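Long-range contact in CTP:phosphocholine Cytidylyltransferase (Streptococcus pneumoniae, PDB 1JYK), which transfers the cytidylyl group of CTP to phosphocholine, probably yielding CDP-choline and pyrophosphate: residues Leu139-Asp151 / Asp223-Glu236. Sequence-based numbering, arbitrary orientation.
Sequences LTRSTYFSVYRED and DVYVEELEGNSIYE
Tyr144 N to Tyr225 O (2.8 Å) and Glu227 N to Tyr144 O (2.9 Å) are central among four backbone hydrogen bonds that pair 142-146 with 224-228 as parallel strands; a fifth, Leu229 N to Ser146 O, continues the pattern just past them.

At one end, Arg141 lays its guanidinium on the Tyr225 ring, planes 12° apart and CZ 3.7 Å from the ring centroid, a cation-pi stack. Its flat, delocalised charge suits an aromatic face, and the chain, extended from CG to NE, also brings CD over that face.

Farther along, apolar side chains pack: Phe145 CB meets Leu229 CD1 (3.7 Å), and Val147 CG1 lies on Leu229 CB, branched chains meeting beside the last backbone bond.

Arg149, bent at chi2 (-58°), grips Gly231 O end-on with NH1 and NH2, both at 3.0 Å, the oxygen close to the guanidinium plane. The Glu236 carboxylate, nearly perpendicular to that plane, adds a salt bridge, OE2 to NH2 3.0 Å, whose individual hydrogen bonds are weak. Arginine suits this place because it can serve a turn carbonyl and a carboxylate together.

The parallel pair adds 224-228 beside 142-149 in the nucleotidyltransferase's mixed sheet; antiparallel 182-185 flanks 142-149 on its other side, with Tyr144 edge-to-face on Trp185, while 234-236 pairs with 128-130.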
loop_
_atom_site.group_PDB
_atom_site.type_symbol
_atom_site.label_atom_id
_atom_site.label_comp_id
_atom_site.label_asym_id
_atom_site.label_seq_id
_atom_site.Cartn_x
_atom_site.Cartn_y
_atom_site.Cartn_z
ATOM N N LEU A 139 0.445 0.459 -17.316
ATOM C CA LEU A 139 -0.902 0.117 -16.863
ATOM C C LEU A 139 -1.858 1.215 -17.311
ATOM O O LEU A 139 -1.540 2.399 -17.188
ATOM C CB LEU A 139 -0.940 0.011 -15.342
ATOM C CG LEU A 139 -1.216 -1.370 -14.761
ATOM C CD1 LEU A 139 -0.218 -2.376 -15.314
ATOM C CD2 LEU A 139 -1.122 -1.296 -13.246
ATOM N N THR A 140 -3.025 0.829 -17.820
ATOM C CA THR A 140 -3.995 1.808 -18.300
ATOM C C THR A 140 -5.304 1.841 -17.523
ATOM O O THR A 140 -6.235 2.552 -17.905
ATOM C CB THR A 140 -4.331 1.577 -19.786
ATOM O OG1 THR A 140 -4.833 0.248 -19.962
ATOM C CG2 THR A 140 -3.091 1.767 -20.645
ATOM N N ARG A 141 -5.385 1.081 -16.441
ATOM C CA ARG A 141 -6.601 1.064 -15.647
ATOM C C ARG A 141 -6.279 0.768 -14.196
ATOM O O ARG A 141 -5.262 0.139 -13.896
ATOM C CB ARG A 141 -7.581 0.020 -16.189
ATOM C CG ARG A 141 -7.177 -1.406 -15.904
ATOM C CD ARG A 141 -7.802 -2.355 -16.910
ATOM N NE ARG A 141 -7.707 -3.746 -16.474
ATOM C CZ ARG A 141 -8.433 -4.737 -16.982
ATOM N NH1 ARG A 141 -9.309 -4.493 -17.944
ATOM N NH2 ARG A 141 -8.288 -5.972 -16.522
ATOM N N SER A 142 -7.145 1.236 -13.298
ATOM C CA SER A 142 -6.963 1.025 -11.865
ATOM C C SER A 142 -6.916 -0.477 -11.611
ATOM O O SER A 142 -7.774 -1.228 -12.098
ATOM C CB SER A 142 -8.105 1.678 -11.088
ATOM O OG SER A 142 -8.139 3.066 -11.360
ATOM N N THR A 143 -5.920 -0.906 -10.841
ATOM C CA THR A 143 -5.720 -2.324 -10.583
ATOM C C THR A 143 -5.336 -2.671 -9.153
ATOM O O THR A 143 -4.588 -1.939 -8.497
ATOM C CB THR A 143 -4.591 -2.878 -11.493
ATOM O OG1 THR A 143 -4.906 -2.618 -12.863
ATOM C CG2 THR A 143 -4.404 -4.369 -11.289
ATOM N N TYR A 144 -5.856 -3.799 -8.684
ATOM C CA TYR A 144 -5.517 -4.318 -7.374
ATOM C C TYR A 144 -4.692 -5.556 -7.693
ATOM O O TYR A 144 -5.179 -6.447 -8.392
ATOM C CB TYR A 144 -6.762 -4.770 -6.611
ATOM C CG TYR A 144 -7.405 -3.709 -5.762
ATOM C CD1 TYR A 144 -6.733 -3.142 -4.689
ATOM C CD2 TYR A 144 -8.697 -3.270 -6.036
ATOM C CE1 TYR A 144 -7.331 -2.160 -3.905
ATOM C CE2 TYR A 144 -9.305 -2.291 -5.261
ATOM C CZ TYR A 144 -8.618 -1.742 -4.200
ATOM O OH TYR A 144 -9.222 -0.782 -3.430
ATOM N N PHE A 145 -3.447 -5.610 -7.225
ATOM C CA PHE A 145 -2.622 -6.795 -7.443
ATOM C C PHE A 145 -2.937 -7.642 -6.220
ATOM O O PHE A 145 -2.532 -7.313 -5.104
ATOM C CB PHE A 145 -1.147 -6.403 -7.517
ATOM C CG PHE A 145 -0.817 -5.614 -8.746
ATOM C CD1 PHE A 145 -0.236 -6.229 -9.852
ATOM C CD2 PHE A 145 -1.141 -4.264 -8.824
ATOM C CE1 PHE A 145 0.015 -5.513 -11.026
ATOM C CE2 PHE A 145 -0.896 -3.537 -9.989
ATOM C CZ PHE A 145 -0.317 -4.166 -11.095
ATOM N N SER A 146 -3.680 -8.728 -6.444
ATOM C CA SER A 146 -4.159 -9.588 -5.367
ATOM C C SER A 146 -3.670 -11.033 -5.270
ATOM O O SER A 146 -3.658 -11.765 -6.259
ATOM C CB SER A 146 -5.689 -9.611 -5.421
ATOM O OG SER A 146 -6.222 -10.467 -4.431
ATOM N N VAL A 147 -3.286 -11.438 -4.062
ATOM C CA VAL A 147 -2.855 -12.807 -3.820
ATOM C C VAL A 147 -4.013 -13.500 -3.096
ATOM O O VAL A 147 -4.810 -12.846 -2.412
ATOM C CB VAL A 147 -1.595 -12.889 -2.905
ATOM C CG1 VAL A 147 -0.360 -12.378 -3.649
ATOM C CG2 VAL A 147 -1.823 -12.099 -1.625
ATOM N N TYR A 148 -4.109 -14.816 -3.251
ATOM C CA TYR A 148 -5.154 -15.582 -2.581
ATOM C C TYR A 148 -4.647 -15.994 -1.197
ATOM O O TYR A 148 -3.493 -16.408 -1.047
ATOM C CB TYR A 148 -5.507 -16.828 -3.404
ATOM C CG TYR A 148 -6.441 -17.796 -2.702
ATOM C CD1 TYR A 148 -7.828 -17.645 -2.786
ATOM C CD2 TYR A 148 -5.939 -18.862 -1.956
ATOM C CE1 TYR A 148 -8.691 -18.541 -2.140
ATOM C CE2 TYR A 148 -6.788 -19.757 -1.312
ATOM C CZ TYR A 148 -8.160 -19.593 -1.407
ATOM O OH TYR A 148 -9.000 -20.476 -0.769
ATOM N N ARG A 149 -5.503 -15.875 -0.186
ATOM C CA ARG A 149 -5.129 -16.245 1.174
ATOM C C ARG A 149 -6.247 -17.009 1.875
ATOM O O ARG A 149 -7.427 -16.828 1.566
ATOM C CB ARG A 149 -4.806 -15.001 2.001
ATOM C CG ARG A 149 -3.525 -14.308 1.615
ATOM C CD ARG A 149 -2.340 -15.241 1.734
ATOM N NE ARG A 149 -1.091 -14.569 1.373
ATOM C CZ ARG A 149 -0.373 -14.844 0.284
ATOM N NH1 ARG A 149 -0.783 -15.785 -0.567
ATOM N NH2 ARG A 149 0.762 -14.182 0.050
ATOM N N GLU A 150 -5.857 -17.855 2.827
ATOM C CA GLU A 150 -6.795 -18.646 3.620
ATOM C C GLU A 150 -6.549 -18.357 5.102
ATOM O O GLU A 150 -5.549 -17.732 5.455
ATOM C CB GLU A 150 -6.601 -20.133 3.330
ATOM C CG GLU A 150 -6.952 -20.507 1.909
ATOM C CD GLU A 150 -6.920 -22.001 1.665
ATOM O OE1 GLU A 150 -7.618 -22.464 0.737
ATOM O OE2 GLU A 150 -6.198 -22.708 2.398
ATOM N N ASP A 151 -7.456 -18.803 5.965
ATOM C CA ASP A 151 -7.318 -18.567 7.402
ATOM C C ASP A 151 -7.067 -17.087 7.621
ATOM O O ASP A 151 -6.246 -16.691 8.448
ATOM C CB ASP A 151 -6.147 -19.368 7.976
ATOM C CG ASP A 151 -6.218 -20.833 7.621
ATOM O OD1 ASP A 151 -7.272 -21.456 7.882
ATOM O OD2 ASP A 151 -5.222 -21.361 7.077
ATOM N N ASP A 223 -14.218 2.129 -11.468
ATOM C CA ASP A 223 -13.855 1.032 -12.356
ATOM C C ASP A 223 -12.457 0.581 -11.939
ATOM O O ASP A 223 -11.466 1.263 -12.221
ATOM C CB ASP A 223 -13.835 1.496 -13.814
ATOM C CG ASP A 223 -15.219 1.838 -14.339
ATOM O OD1 ASP A 223 -16.221 1.387 -13.745
ATOM O OD2 ASP A 223 -15.302 2.562 -15.347
ATOM N N VAL A 224 -12.393 -0.552 -11.250
ATOM C CA VAL A 224 -11.127 -1.107 -10.781
ATOM C C VAL A 224 -11.070 -2.571 -11.187
ATOM O O VAL A 224 -12.082 -3.269 -11.178
ATOM C CB VAL A 224 -10.996 -1.019 -9.246
ATOM C CG1 VAL A 224 -9.518 -1.120 -8.844
ATOM C CG2 VAL A 224 -11.631 0.279 -8.742
ATOM N N TYR A 225 -9.880 -3.035 -11.529
ATOM C CA TYR A 225 -9.725 -4.406 -11.959
ATOM C C TYR A 225 -8.771 -5.186 -11.085
ATOM O O TYR A 225 -8.000 -4.609 -10.327
ATOM C CB TYR A 225 -9.272 -4.421 -13.413
ATOM C CG TYR A 225 -10.302 -3.798 -14.308
ATOM C CD1 TYR A 225 -10.422 -2.414 -14.404
ATOM C CD2 TYR A 225 -11.192 -4.592 -15.032
ATOM C CE1 TYR A 225 -11.402 -1.837 -15.199
ATOM C CE2 TYR A 225 -12.175 -4.024 -15.827
ATOM C CZ TYR A 225 -12.272 -2.650 -15.906
ATOM O OH TYR A 225 -13.233 -2.090 -16.707
ATOM N N VAL A 226 -8.838 -6.506 -11.191
ATOM C CA VAL A 226 -7.996 -7.378 -10.395
ATOM C C VAL A 226 -6.918 -8.067 -11.224
ATOM O O VAL A 226 -7.195 -8.609 -12.294
ATOM C CB VAL A 226 -8.847 -8.464 -9.690
ATOM C CG1 VAL A 226 -7.963 -9.370 -8.848
ATOM C CG2 VAL A 226 -9.900 -7.809 -8.815
ATOM N N GLU A 227 -5.686 -8.018 -10.725
ATOM C CA GLU A 227 -4.561 -8.677 -11.367
ATOM C C GLU A 227 -4.208 -9.796 -10.398
ATOM O O GLU A 227 -3.622 -9.554 -9.347
ATOM C CB GLU A 227 -3.390 -7.711 -11.519
ATOM C CG GLU A 227 -2.106 -8.349 -12.042
ATOM C CD GLU A 227 -2.203 -8.787 -13.493
ATOM O OE1 GLU A 227 -3.024 -8.215 -14.248
ATOM O OE2 GLU A 227 -1.452 -9.709 -13.877
ATOM N N GLU A 228 -4.595 -11.020 -10.745
ATOM C CA GLU A 228 -4.347 -12.172 -9.895
ATOM C C GLU A 228 -2.869 -12.520 -9.813
ATOM O O GLU A 228 -2.241 -12.852 -10.816
ATOM C CB GLU A 228 -5.135 -13.370 -10.413
ATOM C CG GLU A 228 -6.632 -13.121 -10.466
ATOM C CD GLU A 228 -7.425 -14.373 -10.794
ATOM O OE1 GLU A 228 -6.913 -15.203 -11.572
ATOM O OE2 GLU A 228 -8.555 -14.524 -10.280
ATOM N N LEU A 229 -2.319 -12.440 -8.606
ATOM C CA LEU A 229 -0.915 -12.743 -8.382
ATOM C C LEU A 229 -0.730 -14.174 -7.898
ATOM O O LEU A 229 -1.613 -14.744 -7.248
ATOM C CB LEU A 229 -0.327 -11.799 -7.327
ATOM C CG LEU A 229 -0.159 -10.318 -7.654
ATOM C CD1 LEU A 229 0.423 -9.601 -6.447
ATOM C CD2 LEU A 229 0.760 -10.155 -8.846
ATOM N N GLU A 230 0.428 -14.751 -8.217
ATOM C CA GLU A 230 0.755 -16.095 -7.767
ATOM C C GLU A 230 0.940 -15.982 -6.259
ATOM O O GLU A 230 1.474 -14.990 -5.764
ATOM C CB GLU A 230 2.042 -16.576 -8.427
ATOM C CG GLU A 230 1.935 -16.664 -9.943
ATOM C CD GLU A 230 3.288 -16.772 -10.626
ATOM O OE1 GLU A 230 3.682 -17.902 -10.986
ATOM O OE2 GLU A 230 3.955 -15.726 -10.804
ATOM N N GLY A 231 0.487 -17.000 -5.539
ATOM C CA GLY A 231 0.559 -17.009 -4.087
ATOM C C GLY A 231 1.764 -16.428 -3.369
ATOM O O GLY A 231 1.600 -15.749 -2.358
ATOM N N ASN A 232 2.965 -16.682 -3.874
ATOM C CA ASN A 232 4.180 -16.195 -3.222
ATOM C C ASN A 232 4.755 -14.891 -3.788
ATOM O O ASN A 232 5.930 -14.585 -3.574
ATOM C CB ASN A 232 5.256 -17.288 -3.274
ATOM C CG ASN A 232 5.341 -17.959 -4.635
ATOM O OD1 ASN A 232 5.159 -17.315 -5.673
ATOM N ND2 ASN A 232 5.618 -19.263 -4.637
ATOM N N SER A 233 3.936 -14.121 -4.490
ATOM C CA SER A 233 4.397 -12.873 -5.090
ATOM C C SER A 233 4.622 -11.787 -4.048
ATOM O O SER A 233 5.595 -11.035 -4.115
ATOM C CB SER A 233 3.382 -12.392 -6.124
ATOM O OG SER A 233 3.553 -13.077 -7.351
ATOM N N ILE A 234 3.694 -11.700 -3.099
ATOM C CA ILE A 234 3.768 -10.728 -2.015
ATOM C C ILE A 234 3.789 -11.535 -0.727
ATOM O O ILE A 234 2.992 -12.456 -0.551
ATOM C CB ILE A 234 2.528 -9.799 -1.992
ATOM C CG1 ILE A 234 2.563 -8.842 -3.184
ATOM C CG2 ILE A 234 2.490 -9.007 -0.697
ATOM C CD1 ILE A 234 1.244 -8.144 -3.447
ATOM N N TYR A 235 4.711 -11.212 0.164
ATOM C CA TYR A 235 4.794 -11.918 1.429
ATOM C C TYR A 235 4.482 -10.912 2.519
ATOM O O TYR A 235 5.238 -9.971 2.732
ATOM C CB TYR A 235 6.188 -12.495 1.628
ATOM C CG TYR A 235 6.326 -13.336 2.873
ATOM C CD1 TYR A 235 6.557 -14.707 2.786
ATOM C CD2 TYR A 235 6.270 -12.758 4.140
ATOM C CE1 TYR A 235 6.734 -15.480 3.930
ATOM C CE2 TYR A 235 6.444 -13.520 5.288
ATOM C CZ TYR A 235 6.678 -14.881 5.175
ATOM O OH TYR A 235 6.871 -15.642 6.303
ATOM N N GLU A 236 3.356 -11.112 3.197
ATOM C CA GLU A 236 2.913 -10.220 4.261
ATOM C C GLU A 236 3.657 -10.435 5.562
ATOM O O GLU A 236 3.836 -11.569 6.002
ATOM C CB GLU A 236 1.423 -10.420 4.532
ATOM C CG GLU A 236 0.555 -10.366 3.300
ATOM C CD GLU A 236 0.604 -11.647 2.480
ATOM O OE1 GLU A 236 1.325 -12.599 2.867
ATOM O OE2 GLU A 236 -0.090 -11.693 1.438
HETATM O O HOH W 1 -6.031 -6.701 -14.411
HETATM O O HOH W 2 -2.250 -15.916 -5.024
#